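Local structure of protein - conserved hypothetical (Bacillus anthracis, 4LES) at residues V91-V96 with D156-E161; Q104-E107 with V111-V114; S163-E168 with E173-N178. The protein is of unknown function but forms a compact, mostly beta domain built from antiparallel sheets with two short helices. One frame throughout, in Å; residues are numbered along the deposited sequence.

Interaction 1: V91-V96 with D156-E161. With PO4 (phosphate ion), chain E.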
# COMPACT_ATOMS: atom_id res chain seq x y z
N VAL A 91 2.43 -6.67 3.27
CA VAL A 91 2.94 -7.99 2.86
C VAL A 91 4.33 -7.90 2.26
O VAL A 91 4.59 -7.08 1.41
CB VAL A 91 2.02 -8.59 1.79
CG1 VAL A 91 2.52 -9.98 1.37
CG2 VAL A 91 0.61 -8.70 2.35
N GLU A 92 5.22 -8.77 2.73
CA GLU A 92 6.58 -8.86 2.25
C GLU A 92 6.61 -10.05 1.33
O GLU A 92 6.30 -11.17 1.75
CB GLU A 92 7.53 -9.08 3.44
CG GLU A 92 8.98 -9.30 3.07
CD GLU A 92 9.87 -9.56 4.28
OE1 GLU A 92 9.35 -9.82 5.39
OE2 GLU A 92 11.10 -9.50 4.12
N ARG A 93 6.95 -9.82 0.07
CA ARG A 93 6.97 -10.92 -0.90
C ARG A 93 8.04 -10.87 -1.97
O ARG A 93 8.64 -9.84 -2.22
CB ARG A 93 5.59 -11.10 -1.54
CG ARG A 93 4.96 -9.85 -2.11
CD ARG A 93 3.45 -10.01 -2.24
NE ARG A 93 3.07 -10.77 -3.40
CZ ARG A 93 1.92 -11.43 -3.55
NH1 ARG A 93 1.70 -12.09 -4.68
NH2 ARG A 93 1.01 -11.48 -2.59
N ASP A 94 8.26 -12.02 -2.58
CA ASP A 94 9.28 -12.24 -3.64
C ASP A 94 8.85 -11.83 -5.05
O ASP A 94 9.69 -11.76 -5.94
CB ASP A 94 9.64 -13.73 -3.68
CG ASP A 94 8.42 -14.63 -3.97
OD1 ASP A 94 7.26 -14.23 -3.70
OD2 ASP A 94 8.62 -15.76 -4.46
N LYS A 95 7.57 -11.60 -5.28
CA LYS A 95 7.10 -11.23 -6.61
C LYS A 95 5.66 -10.72 -6.62
O LYS A 95 4.91 -10.89 -5.63
CB LYS A 95 7.21 -12.42 -7.56
CG LYS A 95 6.30 -13.57 -7.17
CD LYS A 95 6.37 -14.75 -8.13
CE LYS A 95 5.39 -15.83 -7.68
NZ LYS A 95 5.35 -17.00 -8.59
N VAL A 96 5.29 -10.09 -7.73
CA VAL A 96 3.92 -9.59 -7.97
C VAL A 96 3.56 -9.91 -9.41
O VAL A 96 4.44 -10.08 -10.25
CB VAL A 96 3.75 -8.06 -7.70
CG1 VAL A 96 3.94 -7.74 -6.23
CG2 VAL A 96 4.68 -7.23 -8.58
N ASP A 156 -2.11 -4.98 -8.58
CA ASP A 156 -3.54 -4.68 -8.70
C ASP A 156 -4.24 -5.63 -9.68
O ASP A 156 -5.34 -6.11 -9.38
CB ASP A 156 -3.77 -3.22 -9.10
CG ASP A 156 -3.40 -2.24 -7.97
OD1 ASP A 156 -3.31 -2.65 -6.79
OD2 ASP A 156 -3.21 -1.05 -8.28
N VAL A 157 -3.61 -5.91 -10.82
CA VAL A 157 -4.16 -6.89 -11.78
C VAL A 157 -4.12 -8.28 -11.12
O VAL A 157 -5.07 -9.05 -11.21
CB VAL A 157 -3.40 -6.91 -13.13
CG1 VAL A 157 -3.92 -8.02 -14.03
CG2 VAL A 157 -3.53 -5.56 -13.83
N GLU A 158 -3.02 -8.58 -10.45
CA GLU A 158 -2.90 -9.83 -9.73
C GLU A 158 -4.13 -10.06 -8.83
O GLU A 158 -4.63 -11.18 -8.74
CB GLU A 158 -1.63 -9.83 -8.89
CG GLU A 158 -1.48 -11.07 -8.03
CD GLU A 158 -0.26 -11.03 -7.15
OE1 GLU A 158 0.62 -10.17 -7.37
OE2 GLU A 158 -0.19 -11.86 -6.24
N LYS A 159 -4.61 -9.00 -8.19
CA LYS A 159 -5.77 -9.09 -7.30
C LYS A 159 -7.14 -8.86 -7.96
O LYS A 159 -8.15 -8.81 -7.27
CB LYS A 159 -5.60 -8.11 -6.11
CG LYS A 159 -4.39 -8.42 -5.22
CD LYS A 159 -4.49 -9.81 -4.60
CE LYS A 159 -3.18 -10.25 -3.97
NZ LYS A 159 -3.23 -11.66 -3.48
N GLY A 160 -7.17 -8.74 -9.29
CA GLY A 160 -8.43 -8.50 -10.01
C GLY A 160 -8.92 -7.07 -9.91
O GLY A 160 -10.10 -6.79 -10.09
N GLU A 161 -8.01 -6.15 -9.63
CA GLU A 161 -8.34 -4.73 -9.50
C GLU A 161 -7.92 -4.10 -10.82
O GLU A 161 -6.96 -3.33 -10.92
CB GLU A 161 -7.66 -4.14 -8.27
CG GLU A 161 -7.98 -4.98 -7.02
CD GLU A 161 -7.41 -4.43 -5.72
OE1 GLU A 161 -7.48 -5.16 -4.71
OE2 GLU A 161 -6.92 -3.28 -5.70
P PO4 E . -1.92 -13.13 -0.62
O1 PO4 E . -1.18 -11.81 -0.61
O2 PO4 E . -1.63 -13.93 0.62
O3 PO4 E . -3.38 -12.84 -0.67
O4 PO4 E . -1.50 -13.93 -1.83

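Interaction 2: Q104-E107 with V111-V114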
# COMPACT_ATOMS: atom_id res chain seq x y z
N GLN A 104 6.64 -10.02 -11.92
CA GLN A 104 7.79 -9.14 -11.68
C GLN A 104 8.48 -9.61 -10.40
O GLN A 104 7.81 -9.96 -9.43
CB GLN A 104 7.40 -7.70 -11.45
CG GLN A 104 6.62 -7.04 -12.55
CD GLN A 104 6.40 -5.58 -12.23
OE1 GLN A 104 7.16 -4.97 -11.48
NE2 GLN A 104 5.36 -5.00 -12.80
N LYS A 105 9.81 -9.58 -10.41
CA LYS A 105 10.64 -9.96 -9.26
C LYS A 105 11.53 -8.80 -8.87
O LYS A 105 11.98 -8.07 -9.74
CB LYS A 105 11.56 -11.13 -9.61
CG LYS A 105 10.97 -12.53 -9.58
CD LYS A 105 12.10 -13.56 -9.72
CE LYS A 105 11.68 -14.98 -9.34
NZ LYS A 105 10.67 -15.55 -10.27
N PRO A 106 11.79 -8.62 -7.56
CA PRO A 106 12.73 -7.58 -7.18
C PRO A 106 14.16 -8.09 -7.43
O PRO A 106 14.38 -9.30 -7.48
CB PRO A 106 12.46 -7.39 -5.69
CG PRO A 106 11.94 -8.71 -5.22
CD PRO A 106 11.37 -9.44 -6.41
N GLU A 107 15.13 -7.18 -7.57
CA GLU A 107 16.52 -7.58 -7.83
C GLU A 107 17.12 -8.20 -6.57
O GLU A 107 16.56 -8.04 -5.50
CB GLU A 107 17.31 -6.35 -8.25
CG GLU A 107 18.65 -6.63 -8.90
CD GLU A 107 18.48 -7.39 -10.20
OE1 GLU A 107 19.27 -8.32 -10.43
OE2 GLU A 107 17.56 -7.06 -10.99
N VAL A 111 13.06 -7.09 -1.63
CA VAL A 111 11.72 -7.68 -1.61
C VAL A 111 10.69 -6.62 -1.96
O VAL A 111 10.99 -5.44 -1.90
CB VAL A 111 11.32 -8.26 -0.21
CG1 VAL A 111 12.10 -9.51 0.09
CG2 VAL A 111 11.53 -7.24 0.89
N PHE A 112 9.51 -7.05 -2.35
CA PHE A 112 8.41 -6.13 -2.56
C PHE A 112 7.71 -6.01 -1.23
O PHE A 112 7.44 -7.03 -0.57
CB PHE A 112 7.41 -6.66 -3.58
CG PHE A 112 7.88 -6.60 -4.99
CD1 PHE A 112 8.14 -5.38 -5.60
CD2 PHE A 112 8.03 -7.76 -5.74
CE1 PHE A 112 8.56 -5.32 -6.91
CE2 PHE A 112 8.46 -7.71 -7.05
CZ PHE A 112 8.73 -6.49 -7.64
N ILE A 113 7.45 -4.78 -0.79
CA ILE A 113 6.65 -4.57 0.42
C ILE A 113 5.38 -3.96 -0.10
O ILE A 113 5.42 -2.92 -0.76
CB ILE A 113 7.31 -3.62 1.43
CG1 ILE A 113 8.68 -4.18 1.86
CG2 ILE A 113 6.42 -3.43 2.66
CD1 ILE A 113 8.59 -5.57 2.50
N VAL A 114 4.26 -4.65 0.13
CA VAL A 114 2.96 -4.18 -0.34
C VAL A 114 2.16 -3.66 0.84
O VAL A 114 2.00 -4.35 1.82
CB VAL A 114 2.14 -5.32 -0.96
CG1 VAL A 114 0.78 -4.82 -1.45
CG2 VAL A 114 2.91 -5.97 -2.10

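Interaction 3: S163-E168 with E173-N178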
# COMPACT_ATOMS: atom_id res chain seq x y z
N SER A 163 -9.47 -1.97 -13.65
CA SER A 163 -10.47 -1.03 -14.11
C SER A 163 -9.83 0.31 -13.92
O SER A 163 -9.24 0.55 -12.87
CB SER A 163 -11.75 -1.13 -13.27
OG SER A 163 -12.66 -0.07 -13.55
N SER A 164 -9.88 1.16 -14.93
CA SER A 164 -9.35 2.51 -14.77
C SER A 164 -10.14 3.16 -13.65
O SER A 164 -11.35 2.92 -13.49
CB SER A 164 -9.47 3.35 -16.06
OG SER A 164 -8.43 3.02 -16.96
N ILE A 165 -9.43 3.95 -12.85
CA ILE A 165 -10.07 4.65 -11.77
C ILE A 165 -10.57 6.00 -12.24
O ILE A 165 -10.10 6.58 -13.23
CB ILE A 165 -9.19 4.74 -10.50
CG1 ILE A 165 -7.77 5.28 -10.80
CG2 ILE A 165 -9.08 3.37 -9.86
CD1 ILE A 165 -7.70 6.73 -11.20
N THR A 166 -11.54 6.50 -11.49
CA THR A 166 -12.18 7.75 -11.77
C THR A 166 -11.40 8.88 -11.11
O THR A 166 -10.60 8.65 -10.22
CB THR A 166 -13.60 7.69 -11.23
OG1 THR A 166 -13.55 7.50 -9.82
CG2 THR A 166 -14.35 6.50 -11.85
N LYS A 167 -11.63 10.10 -11.56
CA LYS A 167 -10.92 11.24 -11.01
C LYS A 167 -11.50 11.74 -9.66
O LYS A 167 -10.84 12.49 -8.93
CB LYS A 167 -10.88 12.37 -12.03
CG LYS A 167 -9.96 12.09 -13.21
CD LYS A 167 -9.78 13.34 -14.06
CE LYS A 167 -8.72 13.16 -15.14
NZ LYS A 167 -8.54 14.42 -15.95
N GLU A 168 -12.73 11.34 -9.35
CA GLU A 168 -13.34 11.73 -8.10
C GLU A 168 -14.06 10.57 -7.47
O GLU A 168 -14.50 9.67 -8.19
CB GLU A 168 -14.34 12.86 -8.34
CG GLU A 168 -13.68 14.09 -8.92
CD GLU A 168 -14.60 15.28 -8.98
OE1 GLU A 168 -15.82 15.08 -8.83
OE2 GLU A 168 -14.10 16.41 -9.18
N GLU A 173 -18.21 6.47 -1.45
CA GLU A 173 -17.49 5.55 -2.33
C GLU A 173 -16.10 5.21 -1.78
O GLU A 173 -15.44 6.04 -1.15
CB GLU A 173 -17.39 6.13 -3.75
CG GLU A 173 -16.89 5.13 -4.77
CD GLU A 173 -16.61 5.73 -6.15
OE1 GLU A 173 -17.23 6.75 -6.52
OE2 GLU A 173 -15.74 5.14 -6.85
N VAL A 174 -15.66 3.97 -2.00
CA VAL A 174 -14.37 3.50 -1.52
C VAL A 174 -13.43 3.26 -2.70
O VAL A 174 -13.83 2.73 -3.72
CB VAL A 174 -14.52 2.20 -0.73
CG1 VAL A 174 -13.18 1.79 -0.15
CG2 VAL A 174 -15.53 2.35 0.40
N LYS A 175 -12.18 3.64 -2.55
CA LYS A 175 -11.18 3.47 -3.59
C LYS A 175 -9.92 2.79 -3.06
O LYS A 175 -9.31 3.26 -2.09
CB LYS A 175 -10.88 4.84 -4.19
CG LYS A 175 -9.51 5.03 -4.84
CD LYS A 175 -9.24 4.13 -6.05
CE LYS A 175 -7.86 4.48 -6.64
NZ LYS A 175 -7.16 3.34 -7.30
N ARG A 176 -9.53 1.68 -3.68
CA ARG A 176 -8.33 0.96 -3.28
C ARG A 176 -7.11 1.82 -3.54
O ARG A 176 -7.08 2.56 -4.50
CB ARG A 176 -8.16 -0.36 -4.03
CG ARG A 176 -9.15 -1.47 -3.70
CD ARG A 176 -9.27 -1.78 -2.20
NE ARG A 176 -7.99 -2.00 -1.48
CZ ARG A 176 -7.43 -3.18 -1.19
NH1 ARG A 176 -7.99 -4.33 -1.54
NH2 ARG A 176 -6.27 -3.20 -0.54
N GLN A 177 -6.14 1.76 -2.66
CA GLN A 177 -4.89 2.53 -2.81
C GLN A 177 -3.72 1.68 -2.32
O GLN A 177 -3.05 1.98 -1.31
CB GLN A 177 -4.94 3.97 -2.20
CG GLN A 177 -5.59 4.19 -0.82
CD GLN A 177 -5.44 5.63 -0.25
OE1 GLN A 177 -6.33 6.14 0.45
NE2 GLN A 177 -4.33 6.28 -0.57
N ASN A 178 -3.48 0.60 -3.05
CA ASN A 178 -2.36 -0.29 -2.76
C ASN A 178 -1.04 0.35 -3.15
O ASN A 178 -0.94 0.92 -4.21
CB ASN A 178 -2.55 -1.62 -3.49
CG ASN A 178 -3.75 -2.39 -2.96
OD1 ASN A 178 -4.08 -2.31 -1.78
ND2 ASN A 178 -4.42 -3.11 -3.82

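Interaction 1: V91-V96 with D156-E161
R93, near the end of strand 83-96, and E158, in the last turn of helix 149-158, form a salt bridge beside a bound phosphate ion that probably came from the crystallisation liquor. The two side chains reach out from opposite directions. NH1 of R93 lies 2.5 Å from OE2 of E158, short for such a pair, and the closest approach is through OE2 alone, the guanidinium and carboxylate planes being turned 61° apart. E158 reaches the arginine fully extended, its CG anti to the backbone N (chi1 176°). Its other oxygen, OE1, sits 3.4 Å from CA of V96 and accepts the backbone N-H of G97, so one carboxylate holds both the arginine and the chain just past the strand.

The guanidinium is steadied from its own side. NE of R93 donates to the carbonyl O of K95 at 2.9 Å in an almost perfectly straight bond (179°) lying in the guanidinium plane. At another part of the edge, NH2 of R93 comes within 3.0 Å of phosphate O1. K159 approaches the same anion, its NZ making a weak hydrogen bond of 3.1 Å to phosphate O3, while R89 supplies a further donor. The phosphate thus draws together cationic groups from strand and helix end, and would be expected to screen their charges from one another. G160, with positive phi, closes the helix: its N bonds to O of V157 and N of E161 to O of D156, the pair of bonds that defines a Schellman motif.

Interaction 2: Q104-E107 with V111-V114
P106 lies over one face of the F112 ring, the two side chains meeting at an oblique angle. CB of P106 stands 4.3 Å from the centroid of the F112 ring and only 12° off its normal, a CH-pi contact placed squarely above the centre. The rest of the pyrrolidine spreads over one flank of the same face, bringing CD of P106 to 3.4 Å from CE2 of F112. The phenyl ring reaches the proline because its CG lies beside the backbone N, anti to the carbonyl carbon (chi1 -74°), which turns the ring from the strand toward the loop.

A different approach is made by Q104. Its backbone O meets the ring at the edge, close to the ring plane, 3.3 Å from CE2 of F112, where the slightly positive rim of the aromatic ring can face a carbonyl oxygen. P106 also touches the strand itself: its CG is 3.8 Å from CA of V111. The contact is therefore apolar on the ring face and weakly polar at the rim.

In the fold, the loop after strand 102-104 folds back on strand 110-121. F112 continues from the proline toward A151 of helix 149-158 and V180 and V182 of strand 174-184, while its backbone pairs with R93 of strand 83-96. The ring packs between the loop, helix 149-158 and strand 174-184.

Interaction 3: S163-E168 with E173-N178
The hydroxyl of T166, which faces E173 across the contact, donates to the backbone O of E168 at 2.9 Å. The bond does not follow a lone pair: the C=O...donor angle is 140° and OG1 stands 38° above the carbonyl plane. It ties the side chain of T166 to the backbone two residues on. The carboxylate of E173 approaches this bond without joining it, its OE2 remaining 4.4 Å from OG1 of T166. OE1 of E173 is engaged instead by the backbone N of K170, in the connection between the segments.

The closer meeting is between I165 and K175, whose side chains cross at about a right angle. K175 leaves its strand with CG anti to the backbone N and then bends at chi2 (62°), so that its outer part lies against the CG2 branch of I165. That methyl is 3.6 Å from CE of K175 and 3.2 Å from its NZ, a close approach for a group that can offer the ammonium no acceptor. The lysine nitrogen turns to its own segment, making a weak hydrogen bond to the backbone O of R176.

Outside the pair, I165 also rests on L129, and the backbone of K167 pairs with that residue. K175 pairs through its backbone with G119 of strand 110-121, one of several such bonds along the strand. I165 and T166 lie at the surface and touch a crystal neighbour, so the lattice may influence their conformation.

The chemistry implies a light contact: the side-chain hydrogen bonds of T166 and K175, the latter weak, each stay inside their own segment, whereas the two segments meet by van der Waals contact of the I165 gamma-methyl with CE and the ammonium end of K175, with no ion pair between them.

Overall arrangement
All three contacts reach the four-stranded antiparallel sheet. Interaction 1 uses strand 83-96, interaction 2 its neighbour 110-121, and interaction 3 an outermost strand, 174-184. Interactions 1 and 2 have centres about 10 Å apart and touch directly, V91 pairing with V114 and V96 with Q104; in sequence, interaction 2 falls between the two segments of interaction 1. Interaction 3 follows later along the chain, its centre about 17 Å from that of interaction 1 and 23 Å from that of interaction 2. D156 and N178 link interactions 1 and 3 at the helix. Together the contacts join the loops and helix 149-158 to the sheet at separate places.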